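Local structure of serine hydrolase CCSP0084 (Cycloclasticus sp. P1, 4I3F) at residues 25-30 and 112-117; 106-111 and 132-137; 258-263 and 271-276. The protein probably hydrolyses carbon-carbon bonds of meta-cleavage products and also esters, as a serine hydrolase of the alpha/beta hydrolase family. All coordinates share one frame; numbering follows the deposited sequence.

Contact 1. Residues 25-30 and 112-117; sequences SNIQTG and DAKGIE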
ATOM      1  N   SER A  25       1.057  18.422   4.169  1.00 18.14           N
ATOM      2  CA  SER A  25       0.145  19.402   3.608  1.00 19.35           C
ATOM      3  C   SER A  25      -1.188  18.723   3.357  1.00 21.18           C
ATOM      4  O   SER A  25      -1.283  17.496   3.359  1.00 21.21           O
ATOM      5  CB  SER A  25       0.702  19.971   2.302  1.00 23.37           C
ATOM      6  OG  SER A  25       0.985  18.941   1.362  1.00 24.33           O
ATOM      7  N   ASN A  26      -2.225  19.531   3.185  1.00 21.59           N
ATOM      8  CA  ASN A  26      -3.509  19.046   2.730  1.00 22.85           C
ATOM      9  C   ASN A  26      -3.723  19.630   1.352  1.00 25.89           C
ATOM     10  O   ASN A  26      -3.684  20.851   1.171  1.00 33.03           O
ATOM     11  CB  ASN A  26      -4.623  19.478   3.686  1.00 24.01           C
ATOM     12  CG  ASN A  26      -4.462  18.880   5.066  1.00 29.06           C
ATOM     13  OD1 ASN A  26      -4.757  17.705   5.278  1.00 26.94           O
ATOM     14  ND2 ASN A  26      -3.989  19.683   6.015  1.00 34.51           N
ATOM     15  N   ILE A  27      -3.921  18.759   0.371  1.00 21.90           N
ATOM     16  CA  ILE A  27      -3.956  19.199  -1.010  1.00 20.35           C
ATOM     17  C   ILE A  27      -5.230  18.708  -1.689  1.00 17.52           C
ATOM     18  O   ILE A  27      -5.623  17.551  -1.536  1.00 16.06           O
ATOM     19  CB  ILE A  27      -2.674  18.748  -1.748  1.00 21.40           C
ATOM     20  CG1 ILE A  27      -2.649  19.261  -3.184  1.00 27.25           C
ATOM     21  CG2 ILE A  27      -2.501  17.242  -1.691  1.00 20.87           C
ATOM     22  CD1 ILE A  27      -1.252  19.282  -3.767  1.00 29.82           C
ATOM     23  N   GLN A  28      -5.894  19.607  -2.409  1.00 18.26           N
ATOM     24  CA  GLN A  28      -7.152  19.251  -3.052  1.00 16.34           C
ATOM     25  C   GLN A  28      -6.921  18.254  -4.181  1.00 18.51           C
ATOM     26  O   GLN A  28      -6.142  18.510  -5.098  1.00 22.42           O
ATOM     27  CB  GLN A  28      -7.837  20.502  -3.586  1.00 21.96           C
ATOM     28  CG  GLN A  28      -9.180  20.238  -4.229  1.00 21.81           C
ATOM     29  CD  GLN A  28      -9.862  21.521  -4.645  1.00 42.02           C
ATOM     30  OE1 GLN A  28      -9.841  22.510  -3.913  1.00 48.09           O
ATOM     31  NE2 GLN A  28     -10.459  21.520  -5.831  1.00 46.20           N
ATOM     32  N   THR A  29      -7.597  17.112  -4.110  1.00 16.07           N
ATOM     33  CA  THR A  29      -7.505  16.112  -5.159  1.00 14.16           C
ATOM     34  C   THR A  29      -8.921  15.765  -5.571  1.00 15.69           C
ATOM     35  O   THR A  29      -9.559  14.897  -4.965  1.00 14.99           O
ATOM     36  CB  THR A  29      -6.769  14.841  -4.685  1.00 15.64           C
ATOM     37  OG1 THR A  29      -7.349  14.393  -3.451  1.00 14.91           O
ATOM     38  CG2 THR A  29      -5.290  15.133  -4.446  1.00 13.88           C
ATOM     39  N   GLY A  30      -9.419  16.461  -6.585  1.00 17.38           N
ATOM     40  CA  GLY A  30     -10.798  16.284  -7.001  1.00 17.86           C
ATOM     41  C   GLY A  30     -11.769  16.826  -5.967  1.00 20.95           C
ATOM     42  O   GLY A  30     -11.647  17.974  -5.545  1.00 18.10           O
ATOM     43  N   ASP A 112      -0.931  15.617 -10.630  1.00 13.71           N
ATOM     44  CA  ASP A 112      -1.252  16.818 -11.386  1.00 14.22           C
ATOM     45  C   ASP A 112      -1.104  18.060 -10.500  1.00 15.88           C
ATOM     46  O   ASP A 112      -0.601  19.093 -10.933  1.00 17.09           O
ATOM     47  CB  ASP A 112      -2.679  16.750 -11.937  1.00 16.09           C
ATOM     48  CG  ASP A 112      -2.820  15.805 -13.118  1.00 22.43           C
ATOM     49  OD1 ASP A 112      -1.795  15.307 -13.640  1.00 20.28           O
ATOM     50  OD2 ASP A 112      -3.978  15.577 -13.535  1.00 20.85           O
ATOM     51  N   ALA A 113      -1.542  17.934  -9.251  1.00 18.18           N
ATOM     52  CA  ALA A 113      -1.494  19.024  -8.275  1.00 17.79           C
ATOM     53  C   ALA A 113      -0.066  19.397  -7.871  1.00 16.47           C
ATOM     54  O   ALA A 113       0.184  20.512  -7.396  1.00 17.93           O
ATOM     55  CB  ALA A 113      -2.287  18.629  -7.053  1.00 17.38           C
ATOM     56  N   LYS A 114       0.859  18.455  -8.037  1.00 15.64           N
ATOM     57  CA  LYS A 114       2.265  18.674  -7.704  1.00 20.62           C
ATOM     58  C   LYS A 114       3.102  18.971  -8.951  1.00 21.20           C
ATOM     59  O   LYS A 114       4.321  19.186  -8.858  1.00 22.52           O
ATOM     60  CB  LYS A 114       2.837  17.451  -6.977  1.00 18.53           C
ATOM     61  CG  LYS A 114       2.132  17.122  -5.672  1.00 18.27           C
ATOM     62  CD  LYS A 114       2.176  18.291  -4.698  1.00 27.08           C
ATOM     63  CE  LYS A 114       3.497  18.376  -3.976  1.00 24.84           C
ATOM     64  NZ  LYS A 114       3.493  19.426  -2.908  1.00 26.87           N
ATOM     65  N   GLY A 115       2.458  18.982 -10.116  1.00 18.28           N
ATOM     66  CA  GLY A 115       3.156  19.229 -11.371  1.00 16.93           C
ATOM     67  C   GLY A 115       4.159  18.151 -11.743  1.00 16.25           C
ATOM     68  O   GLY A 115       5.134  18.425 -12.449  1.00 17.15           O
ATOM     69  N   ILE A 116       3.913  16.927 -11.281  1.00 14.80           N
ATOM     70  CA  ILE A 116       4.811  15.810 -11.559  1.00 18.03           C
ATOM     71  C   ILE A 116       4.291  14.984 -12.731  1.00 17.66           C
ATOM     72  O   ILE A 116       3.219  14.375 -12.645  1.00 19.67           O
ATOM     73  CB  ILE A 116       4.978  14.904 -10.317  1.00 17.67           C
ATOM     74  CG1 ILE A 116       5.712  15.663  -9.203  1.00 19.63           C
ATOM     75  CG2 ILE A 116       5.718  13.611 -10.690  1.00 18.89           C
ATOM     76  CD1 ILE A 116       5.708  14.956  -7.849  1.00 19.73           C
ATOM     77  N   GLU A 117       5.048  14.955 -13.825  1.00 16.80           N
ATOM     78  CA  GLU A 117       4.592  14.244 -15.017  1.00 16.09           C
ATOM     79  C   GLU A 117       4.777  12.733 -14.890  1.00 16.08           C
ATOM     80  O   GLU A 117       3.872  11.959 -15.228  1.00 18.64           O
ATOM     81  CB  GLU A 117       5.278  14.783 -16.277  1.00 18.05           C
ATOM     82  CG  GLU A 117       4.861  14.077 -17.577  1.00 23.17           C
ATOM     83  CD  GLU A 117       3.346  14.087 -17.822  1.00 40.92           C
ATOM     84  OE1 GLU A 117       2.652  15.026 -17.366  1.00 39.11           O
ATOM     85  OE2 GLU A 117       2.849  13.147 -18.482  1.00 41.84           O
TER
HETATM   86  O   HOH W   1       1.325  20.105  -0.888  1.00 40.66           O
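The ammonium of Lys-114 and the hydroxyl of Ser-25 meet through one water: its oxygen lies 2.6 Å from Ser-25 OG and accepts a bond from Lys-114 NZ at 3.0 Å. NZ also forms a salt bridge with Glu-38 of strand 32-39, so a carboxylate and a water share the grip on this charge. The chain of Lys-114 reaches there by bending twice, at chi2 (-58°) and chi3 (-80°), which brings its CD against the end of Ile-27. There CD1 of Ile-27 stands 3.7 Å from Lys-114 CD, the two side chains running obliquely to each other. The same methyl presses on Ala-113, with Ile-27 CD1 to Ala-113 CB at 3.5 Å, while Ile-27 CG1 follows at 3.9 Å from that CB. With CG1 anti to the backbone N (chi1 -177°), the ethyl branch of Ile-27 extends to the helix end. That end is closed by Gly-115, whose positive phi and bond from Gly-115 N to Asp-112 O (3.2 Å) belong to a Schellman motif. Strand 23-29 is an outermost strand of the sheet, and this surface contact, with helix 96-113 laid against it, is the layered packing of an alpha/beta hydrolase fold.

Contact 2. Residues 106-111 and 132-137; sequences QQIDLL and LHLLNR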
ATOM      1  N   GLN A 106      -7.357   9.565  -7.452  1.00 11.74           N
ATOM      2  CA  GLN A 106      -6.694  10.333  -6.400  1.00 12.96           C
ATOM      3  C   GLN A 106      -5.202  10.525  -6.690  1.00 12.08           C
ATOM      4  O   GLN A 106      -4.662  11.624  -6.520  1.00 12.21           O
ATOM      5  CB  GLN A 106      -6.869   9.657  -5.036  1.00 10.04           C
ATOM      6  CG  GLN A 106      -6.123  10.393  -3.906  1.00  9.59           C
ATOM      7  CD  GLN A 106      -6.107   9.625  -2.601  1.00  9.88           C
ATOM      8  OE1 GLN A 106      -6.293   8.407  -2.581  1.00 13.71           O
ATOM      9  NE2 GLN A 106      -5.872  10.332  -1.500  1.00 10.60           N
ATOM     10  N   GLN A 107      -4.529   9.469  -7.133  1.00 12.53           N
ATOM     11  CA  GLN A 107      -3.090   9.575  -7.350  1.00 12.72           C
ATOM     12  C   GLN A 107      -2.769  10.412  -8.573  1.00 11.32           C
ATOM     13  O   GLN A 107      -1.777  11.145  -8.584  1.00 12.48           O
ATOM     14  CB  GLN A 107      -2.439   8.186  -7.452  1.00  8.34           C
ATOM     15  CG  GLN A 107      -2.698   7.282  -6.245  1.00 10.64           C
ATOM     16  CD  GLN A 107      -2.593   8.020  -4.921  1.00 12.53           C
ATOM     17  OE1 GLN A 107      -1.666   8.786  -4.699  1.00 14.25           O
ATOM     18  NE2 GLN A 107      -3.552   7.794  -4.041  1.00 23.47           N
ATOM     19  N   ILE A 108      -3.603  10.310  -9.607  1.00 11.80           N
ATOM     20  CA  ILE A 108      -3.446  11.155 -10.786  1.00 11.95           C
ATOM     21  C   ILE A 108      -3.679  12.623 -10.416  1.00 15.21           C
ATOM     22  O   ILE A 108      -2.902  13.501 -10.814  1.00 13.67           O
ATOM     23  CB  ILE A 108      -4.404  10.743 -11.914  1.00 11.21           C
ATOM     24  CG1 ILE A 108      -4.114   9.305 -12.349  1.00 15.78           C
ATOM     25  CG2 ILE A 108      -4.281  11.694 -13.102  1.00 12.08           C
ATOM     26  CD1 ILE A 108      -2.695   9.104 -12.838  1.00 16.61           C
ATOM     27  N   ASP A 109      -4.737  12.880  -9.646  1.00 12.13           N
ATOM     28  CA  ASP A 109      -5.036  14.233  -9.181  1.00 14.74           C
ATOM     29  C   ASP A 109      -3.919  14.782  -8.291  1.00 14.72           C
ATOM     30  O   ASP A 109      -3.651  15.986  -8.303  1.00 13.84           O
ATOM     31  CB  ASP A 109      -6.361  14.269  -8.418  1.00 14.31           C
ATOM     32  CG  ASP A 109      -7.564  14.067  -9.317  1.00 18.04           C
ATOM     33  OD1 ASP A 109      -7.429  14.224 -10.553  1.00 17.84           O
ATOM     34  OD2 ASP A 109      -8.651  13.752  -8.778  1.00 18.57           O
ATOM     35  N   LEU A 110      -3.277  13.907  -7.521  1.00 15.24           N
ATOM     36  CA  LEU A 110      -2.144  14.314  -6.683  1.00 13.76           C
ATOM     37  C   LEU A 110      -0.936  14.702  -7.541  1.00 14.66           C
ATOM     38  O   LEU A 110      -0.339  15.759  -7.342  1.00 14.14           O
ATOM     39  CB  LEU A 110      -1.765  13.190  -5.714  1.00 11.87           C
ATOM     40  CG  LEU A 110      -0.546  13.389  -4.806  1.00 13.66           C
ATOM     41  CD1 LEU A 110      -0.704  14.630  -3.939  1.00 16.93           C
ATOM     42  CD2 LEU A 110      -0.297  12.165  -3.928  1.00  9.75           C
ATOM     43  N   LEU A 111      -0.570  13.841  -8.489  1.00 12.60           N
ATOM     44  CA  LEU A 111       0.553  14.136  -9.377  1.00 13.82           C
ATOM     45  C   LEU A 111       0.307  15.410 -10.187  1.00 13.69           C
ATOM     46  O   LEU A 111       1.225  16.210 -10.393  1.00 14.89           O
ATOM     47  CB  LEU A 111       0.844  12.946 -10.301  1.00 12.30           C
ATOM     48  CG  LEU A 111       1.304  11.656  -9.631  1.00 15.17           C
ATOM     49  CD1 LEU A 111       1.479  10.546 -10.667  1.00 15.77           C
ATOM     50  CD2 LEU A 111       2.601  11.865  -8.859  1.00 15.59           C
ATOM     51  N   LEU A 132      -1.067  -1.328  -9.538  1.00 10.95           N
ATOM     52  CA  LEU A 132      -1.291  -2.108 -10.754  1.00  9.40           C
ATOM     53  C   LEU A 132      -2.343  -1.466 -11.656  1.00 11.35           C
ATOM     54  O   LEU A 132      -2.170  -1.405 -12.878  1.00 13.03           O
ATOM     55  CB  LEU A 132      -1.686  -3.542 -10.404  1.00 11.05           C
ATOM     56  CG  LEU A 132      -0.508  -4.410  -9.940  1.00  8.75           C
ATOM     57  CD1 LEU A 132      -1.031  -5.736  -9.412  1.00 11.45           C
ATOM     58  CD2 LEU A 132       0.433  -4.669 -11.099  1.00 11.50           C
ATOM     59  N   HIS A 133      -3.436  -0.999 -11.060  1.00 11.15           N
ATOM     60  CA  HIS A 133      -4.459  -0.315 -11.845  1.00 11.09           C
ATOM     61  C   HIS A 133      -3.985   1.024 -12.396  1.00 12.14           C
ATOM     62  O   HIS A 133      -4.386   1.409 -13.489  1.00 11.30           O
ATOM     63  CB  HIS A 133      -5.751  -0.184 -11.040  1.00 11.95           C
ATOM     64  CG  HIS A 133      -6.449  -1.488 -10.844  1.00 11.22           C
ATOM     65  ND1 HIS A 133      -7.486  -1.905 -11.649  1.00 17.05           N
ATOM     66  CD2 HIS A 133      -6.213  -2.504  -9.976  1.00 11.36           C
ATOM     67  CE1 HIS A 133      -7.884  -3.104 -11.263  1.00 17.16           C
ATOM     68  NE2 HIS A 133      -7.128  -3.490 -10.251  1.00 13.43           N
ATOM     69  N   LEU A 134      -3.106   1.711 -11.667  1.00 12.30           N
ATOM     70  CA  LEU A 134      -2.518   2.949 -12.173  1.00  9.99           C
ATOM     71  C   LEU A 134      -1.646   2.689 -13.402  1.00 13.23           C
ATOM     72  O   LEU A 134      -1.708   3.436 -14.379  1.00 12.65           O
ATOM     73  CB  LEU A 134      -1.705   3.652 -11.085  1.00 10.26           C
ATOM     74  CG  LEU A 134      -2.515   4.557 -10.151  1.00  8.97           C
ATOM     75  CD1 LEU A 134      -1.715   4.848  -8.873  1.00 10.49           C
ATOM     76  CD2 LEU A 134      -2.888   5.853 -10.855  1.00 12.37           C
ATOM     77  N   LEU A 135      -0.835   1.632 -13.361  1.00 12.20           N
ATOM     78  CA  LEU A 135       0.023   1.305 -14.498  1.00 10.19           C
ATOM     79  C   LEU A 135      -0.811   0.895 -15.705  1.00 13.44           C
ATOM     80  O   LEU A 135      -0.439   1.162 -16.851  1.00 15.33           O
ATOM     81  CB  LEU A 135       0.996   0.170 -14.139  1.00 10.31           C
ATOM     82  CG  LEU A 135       1.901   0.414 -12.932  1.00 13.21           C
ATOM     83  CD1 LEU A 135       2.765  -0.806 -12.667  1.00 13.39           C
ATOM     84  CD2 LEU A 135       2.771   1.633 -13.146  1.00 11.35           C
ATOM     85  N   ASN A 136      -1.946   0.254 -15.449  1.00 14.48           N
ATOM     86  CA  ASN A 136      -2.825  -0.184 -16.522  1.00 13.21           C
ATOM     87  C   ASN A 136      -3.558   0.985 -17.153  1.00 17.03           C
ATOM     88  O   ASN A 136      -3.670   1.069 -18.379  1.00 16.94           O
ATOM     89  CB  ASN A 136      -3.851  -1.184 -15.981  1.00 15.25           C
ATOM     90  CG  ASN A 136      -4.773  -1.720 -17.065  1.00 18.12           C
ATOM     91  OD1 ASN A 136      -4.326  -2.156 -18.136  1.00 18.33           O
ATOM     92  ND2 ASN A 136      -6.075  -1.673 -16.801  1.00 17.93           N
ATOM     93  N   ARG A 137      -4.058   1.886 -16.311  1.00 14.51           N
ATOM     94  CA  ARG A 137      -4.944   2.957 -16.783  1.00 15.12           C
ATOM     95  C   ARG A 137      -4.199   4.211 -17.225  1.00 14.39           C
ATOM     96  O   ARG A 137      -4.641   4.901 -18.148  1.00 16.10           O
ATOM     97  CB  ARG A 137      -5.967   3.320 -15.700  1.00 14.21           C
ATOM     98  CG  ARG A 137      -6.988   2.222 -15.427  1.00 18.49           C
ATOM     99  CD  ARG A 137      -7.957   2.606 -14.325  1.00 18.27           C
ATOM    100  NE  ARG A 137      -8.538   1.425 -13.691  1.00 22.09           N
ATOM    101  CZ  ARG A 137      -9.521   1.464 -12.801  1.00 26.67           C
ATOM    102  NH1 ARG A 137     -10.050   2.628 -12.443  1.00 21.89           N
ATOM    103  NH2 ARG A 137      -9.980   0.336 -12.276  1.00 22.56           N
TER
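Leu-134 meets helix 96-113 with both of its methyls, CD1 on Gln-107 and CD2 mainly on Ile-108. CD1 lies against the aliphatic root of Gln-107, with Leu-134 CD1 at 3.7 Å from Gln-107 CB and at the same distance from Gln-107 CG; the two side chains cross at about a right angle. Gln-107 bends at chi2 (-42°), which turns its amide away from the leucine and leaves CB and CG as the touching surface. On the other branch, Leu-134 CD2 sits 3.8 Å from Ile-108 CD1 and 4.0 Å from Ile-108 CG1, the side chains sliding past one another in opposite directions. No hydrogen bond crosses between 106-111 and 132-137. Side chains, not backbone atoms, make the contact; the nearest CA approach, Gln-107 CA to Leu-134 CA, is 8.2 Å. Helices 96-113 and 126-137 belong to the alpha/beta hydrolase fold; the second starts within a GxSxG pattern (Gly-123, Ser-125, Gly-127) consistent with a nucleophile elbow. Strand 46-50 packs against both helices, Leu-50 touching Gln-107 and Leu-134. Were Leu-134 cut back to an alanine, Gln-107 and Ile-108 would probably lose their shared apolar partner, and a gap would be likely to open between the helices next to Leu-50. Towards the partly exposed side the packing gives way to polar links: Arg-137, whose side chain does not touch segment 106-111, instead makes a salt bridge with Asp-101, about two turns earlier on helix 96-113. Ile-108 also touches His-138, a ligand of the bound sodium ion together with Glu-140.

Contact 3. Residues 258-263 and 271-276; sequences NAYYLI and LHVFDH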
ATOM      1  N   ASN A 258       0.473 -15.266  -5.014  1.00 12.95           N
ATOM      2  CA  ASN A 258       0.107 -14.061  -5.782  1.00 13.08           C
ATOM      3  C   ASN A 258       1.271 -13.435  -6.440  1.00 11.46           C
ATOM      4  O   ASN A 258       1.181 -12.942  -7.494  1.00 11.51           O
ATOM      5  CB  ASN A 258      -0.387 -12.961  -4.930  1.00 17.39           C
ATOM      6  CG  ASN A 258      -1.627 -13.268  -4.436  1.00 21.87           C
ATOM      7  OD1 ASN A 258      -2.479 -13.173  -5.161  1.00 51.87           O
ATOM      8  ND2 ASN A 258      -1.689 -13.983  -3.285  1.00 45.36           N
ATOM      9  N   ALA A 259       2.370 -13.440  -5.727  1.00 10.61           N
ATOM     10  CA  ALA A 259       3.559 -12.833  -6.305  1.00 12.16           C
ATOM     11  C   ALA A 259       3.995 -13.649  -7.506  1.00 11.13           C
ATOM     12  O   ALA A 259       4.360 -13.094  -8.553  1.00 11.20           O
ATOM     13  CB  ALA A 259       4.679 -12.730  -5.270  1.00 11.99           C
ATOM     14  N   TYR A 260       3.963 -14.970  -7.361  1.00 13.88           N
ATOM     15  CA  TYR A 260       4.318 -15.856  -8.463  1.00  8.21           C
ATOM     16  C   TYR A 260       3.386 -15.677  -9.661  1.00  9.64           C
ATOM     17  O   TYR A 260       3.820 -15.747 -10.819  1.00 11.90           O
ATOM     18  CB  TYR A 260       4.251 -17.306  -8.005  1.00  9.64           C
ATOM     19  CG  TYR A 260       5.242 -17.698  -6.925  1.00 11.43           C
ATOM     20  CD1 TYR A 260       5.093 -18.899  -6.242  1.00 15.03           C
ATOM     21  CD2 TYR A 260       6.329 -16.896  -6.602  1.00 10.56           C
ATOM     22  CE1 TYR A 260       5.989 -19.283  -5.259  1.00 13.76           C
ATOM     23  CE2 TYR A 260       7.227 -17.283  -5.608  1.00 10.57           C
ATOM     24  CZ  TYR A 260       7.052 -18.467  -4.954  1.00 11.82           C
ATOM     25  OH  TYR A 260       7.958 -18.864  -3.985  1.00 13.95           O
ATOM     26  N   TYR A 261       2.099 -15.481  -9.381  1.00 12.90           N
ATOM     27  CA  TYR A 261       1.086 -15.257 -10.410  1.00 11.95           C
ATOM     28  C   TYR A 261       1.408 -13.991 -11.188  1.00 10.72           C
ATOM     29  O   TYR A 261       1.365 -13.984 -12.431  1.00 13.14           O
ATOM     30  CB  TYR A 261      -0.273 -15.086  -9.726  1.00 12.18           C
ATOM     31  CG  TYR A 261      -1.463 -14.946 -10.650  1.00 13.34           C
ATOM     32  CD1 TYR A 261      -2.223 -16.048 -11.005  1.00 15.33           C
ATOM     33  CD2 TYR A 261      -1.838 -13.704 -11.148  1.00 16.84           C
ATOM     34  CE1 TYR A 261      -3.324 -15.920 -11.841  1.00 17.62           C
ATOM     35  CE2 TYR A 261      -2.929 -13.570 -11.990  1.00 16.26           C
ATOM     36  CZ  TYR A 261      -3.669 -14.674 -12.328  1.00 17.97           C
ATOM     37  OH  TYR A 261      -4.764 -14.532 -13.159  1.00 21.33           O
ATOM     38  N   LEU A 262       1.709 -12.920 -10.457  1.00  9.73           N
ATOM     39  CA  LEU A 262       1.972 -11.633 -11.082  1.00 12.16           C
ATOM     40  C   LEU A 262       3.235 -11.679 -11.940  1.00  9.91           C
ATOM     41  O   LEU A 262       3.213 -11.249 -13.102  1.00 11.43           O
ATOM     42  CB  LEU A 262       2.024 -10.507 -10.047  1.00  9.71           C
ATOM     43  CG  LEU A 262       0.672 -10.216  -9.385  1.00 10.93           C
ATOM     44  CD1 LEU A 262       0.816  -9.312  -8.174  1.00 11.59           C
ATOM     45  CD2 LEU A 262      -0.306  -9.594 -10.381  1.00  8.69           C
ATOM     46  N   ILE A 263       4.321 -12.238 -11.416  1.00 12.04           N
ATOM     47  CA  ILE A 263       5.540 -12.256 -12.233  1.00 11.06           C
ATOM     48  C   ILE A 263       5.440 -13.200 -13.438  1.00 11.38           C
ATOM     49  O   ILE A 263       6.176 -13.039 -14.415  1.00 13.96           O
ATOM     50  CB  ILE A 263       6.852 -12.442 -11.399  1.00 16.51           C
ATOM     51  CG1 ILE A 263       6.973 -13.844 -10.807  1.00 18.60           C
ATOM     52  CG2 ILE A 263       6.964 -11.386 -10.307  1.00 13.02           C
ATOM     53  CD1 ILE A 263       7.940 -14.714 -11.563  1.00 17.03           C
ATOM     54  N   LEU A 271      11.301 -10.634  -9.218  1.00  7.51           N
ATOM     55  CA  LEU A 271      10.697 -11.048  -7.952  1.00  6.95           C
ATOM     56  C   LEU A 271      11.743 -11.126  -6.850  1.00  7.58           C
ATOM     57  O   LEU A 271      12.845 -11.583  -7.091  1.00  9.85           O
ATOM     58  CB  LEU A 271      10.094 -12.444  -8.127  1.00  8.71           C
ATOM     59  CG  LEU A 271       9.508 -13.100  -6.874  1.00 10.21           C
ATOM     60  CD1 LEU A 271       8.269 -12.371  -6.390  1.00 12.34           C
ATOM     61  CD2 LEU A 271       9.198 -14.579  -7.150  1.00 13.45           C
ATOM     62  N   HIS A 272      11.394 -10.701  -5.639  1.00  9.18           N
ATOM     63  CA  HIS A 272      12.232 -10.998  -4.486  1.00  7.57           C
ATOM     64  C   HIS A 272      11.367 -11.453  -3.325  1.00  8.50           C
ATOM     65  O   HIS A 272      10.403 -10.771  -2.965  1.00 10.71           O
ATOM     66  CB  HIS A 272      13.056  -9.776  -4.056  1.00  7.76           C
ATOM     67  CG  HIS A 272      14.250 -10.127  -3.218  1.00  8.80           C
ATOM     68  ND1 HIS A 272      15.503 -10.325  -3.759  1.00  9.55           N
ATOM     69  CD2 HIS A 272      14.378 -10.348  -1.887  1.00  6.07           C
ATOM     70  CE1 HIS A 272      16.352 -10.645  -2.799  1.00  7.91           C
ATOM     71  NE2 HIS A 272      15.699 -10.655  -1.651  1.00  8.73           N
ATOM     72  N   VAL A 273      11.696 -12.609  -2.750  1.00  7.32           N
ATOM     73  CA  VAL A 273      10.931 -13.140  -1.625  1.00  6.33           C
ATOM     74  C   VAL A 273      11.813 -13.217  -0.389  1.00  8.95           C
ATOM     75  O   VAL A 273      12.899 -13.790  -0.442  1.00 10.06           O
ATOM     76  CB  VAL A 273      10.370 -14.546  -1.940  1.00  8.15           C
ATOM     77  CG1 VAL A 273       9.515 -15.058  -0.778  1.00  8.95           C
ATOM     78  CG2 VAL A 273       9.528 -14.520  -3.213  1.00  9.30           C
ATOM     79  N   PHE A 274      11.338 -12.652   0.720  1.00  9.01           N
ATOM     80  CA  PHE A 274      12.071 -12.688   1.985  1.00 12.08           C
ATOM     81  C   PHE A 274      11.570 -13.802   2.898  1.00 12.44           C
ATOM     82  O   PHE A 274      10.365 -13.976   3.087  1.00 10.06           O
ATOM     83  CB  PHE A 274      11.940 -11.354   2.724  1.00 12.08           C
ATOM     84  CG  PHE A 274      12.646 -10.212   2.047  1.00 10.22           C
ATOM     85  CD1 PHE A 274      14.008 -10.024   2.223  1.00 12.56           C
ATOM     86  CD2 PHE A 274      11.944  -9.317   1.256  1.00 12.88           C
ATOM     87  CE1 PHE A 274      14.668  -8.961   1.605  1.00 15.77           C
ATOM     88  CE2 PHE A 274      12.592  -8.249   0.635  1.00 16.84           C
ATOM     89  CZ  PHE A 274      13.957  -8.074   0.815  1.00 14.19           C
ATOM     90  N   ASP A 275      12.509 -14.550   3.470  1.00  9.27           N
ATOM     91  CA  ASP A 275      12.200 -15.609   4.418  1.00  7.58           C
ATOM     92  C   ASP A 275      12.009 -15.030   5.800  1.00  8.80           C
ATOM     93  O   ASP A 275      12.518 -13.948   6.092  1.00 13.49           O
ATOM     94  CB  ASP A 275      13.385 -16.567   4.494  1.00  9.38           C
ATOM     95  CG  ASP A 275      14.643 -15.880   4.987  1.00 17.14           C
ATOM     96  OD1 ASP A 275      15.054 -16.143   6.133  1.00 13.84           O
ATOM     97  OD2 ASP A 275      15.205 -15.055   4.237  1.00 13.15           O
ATOM     98  N   HIS A 276      11.315 -15.778   6.657  1.00 10.17           N
ATOM     99  CA  HIS A 276      11.056 -15.377   8.038  1.00 14.27           C
ATOM    100  C   HIS A 276      10.524 -13.965   8.081  1.00 14.65           C
ATOM    101  O   HIS A 276      11.084 -13.088   8.739  1.00 15.53           O
ATOM    102  CB  HIS A 276      12.329 -15.488   8.887  1.00 17.14           C
ATOM    103  CG  HIS A 276      12.783 -16.895   9.119  1.00 19.26           C
ATOM    104  ND1 HIS A 276      13.748 -17.504   8.344  1.00 18.54           N
ATOM    105  CD2 HIS A 276      12.415 -17.806  10.049  1.00 24.20           C
ATOM    106  CE1 HIS A 276      13.954 -18.730   8.791  1.00 17.66           C
ATOM    107  NE2 HIS A 276      13.154 -18.942   9.818  1.00 20.85           N
TER
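Leu-271 is the centre of the contact, meeting three residues of helix 257-265 with different atoms. Its CD1 faces the methyl of Ala-259, with Leu-271 CD1 to Ala-259 CB at 3.8 Å. Its other methyl comes to the edge of the Tyr-260 ring, near the ring plane, where Leu-271 CD2 is 3.7 Å from both Tyr-260 CD2 and Tyr-260 CE2. Nearer the backbone, Leu-271 CB is 4.0 Å from Ile-263 CG2, and these two side chains cross at about a right angle. The branch point of Leu-271 stands anti to its own N (chi1 175°), which carries both methyls out to the helix. Val-273, two residues further along the strand, adds a looser contact: Val-273 CG2 lies 4.3 Å from Tyr-260 CE2, oblique to the ring. All these meetings are apolar, and no hydrogen bond joins the two segments.

The helix and the strand run antiparallel, at 171° between their N-to-C directions, with axes 9.7 Å apart, as expected of the helix and second strand in a beta-alpha-beta crossover; here the unit is strand 243-248, helix 257-265 and strand 269-274. The first strand of that unit packs on the helix too, for Ala-259 and Ile-263 both touch Val-245. Strand 269-274 is itself fixed by backbone bonds from His-272 and Phe-274 to residues of 243-248, while the side chains of those two residues touch Leu-292 of helix 286-298. Past the strand, Asp-275 OD1 receives a nearly straight bond from His-276 ND1 (2.9 Å, 175°), using the lone pair anti to its second oxygen and lying in the imidazole plane. Lys-285 NZ bonds to the backbone carbonyls of both Asp-275 and His-276.

How the contacts relate
Contacts 1 and 2 share helix 96-113 and touch each other, their centres 12 Å apart; a probable backbone hydrogen bond joins Ile-116 N to Leu-111 O at 2.9 Å. Along the chain their segments alternate, so 25-30 reaches forward to the end of a helix whose preceding turns pack on 132-137. Contact 3 comes later, on the opposite side of the chain's centre from contact 1, with about 32 Å between their centres. Both nevertheless reach one mixed sheet, at its outermost strands 23-29 and 269-274. Contact 2 lies between, 23 Å from contact 3 centre to centre, and meets it where Leu-132 packs on Leu-262. The three thus sample helix packing from one sheet edge to the other.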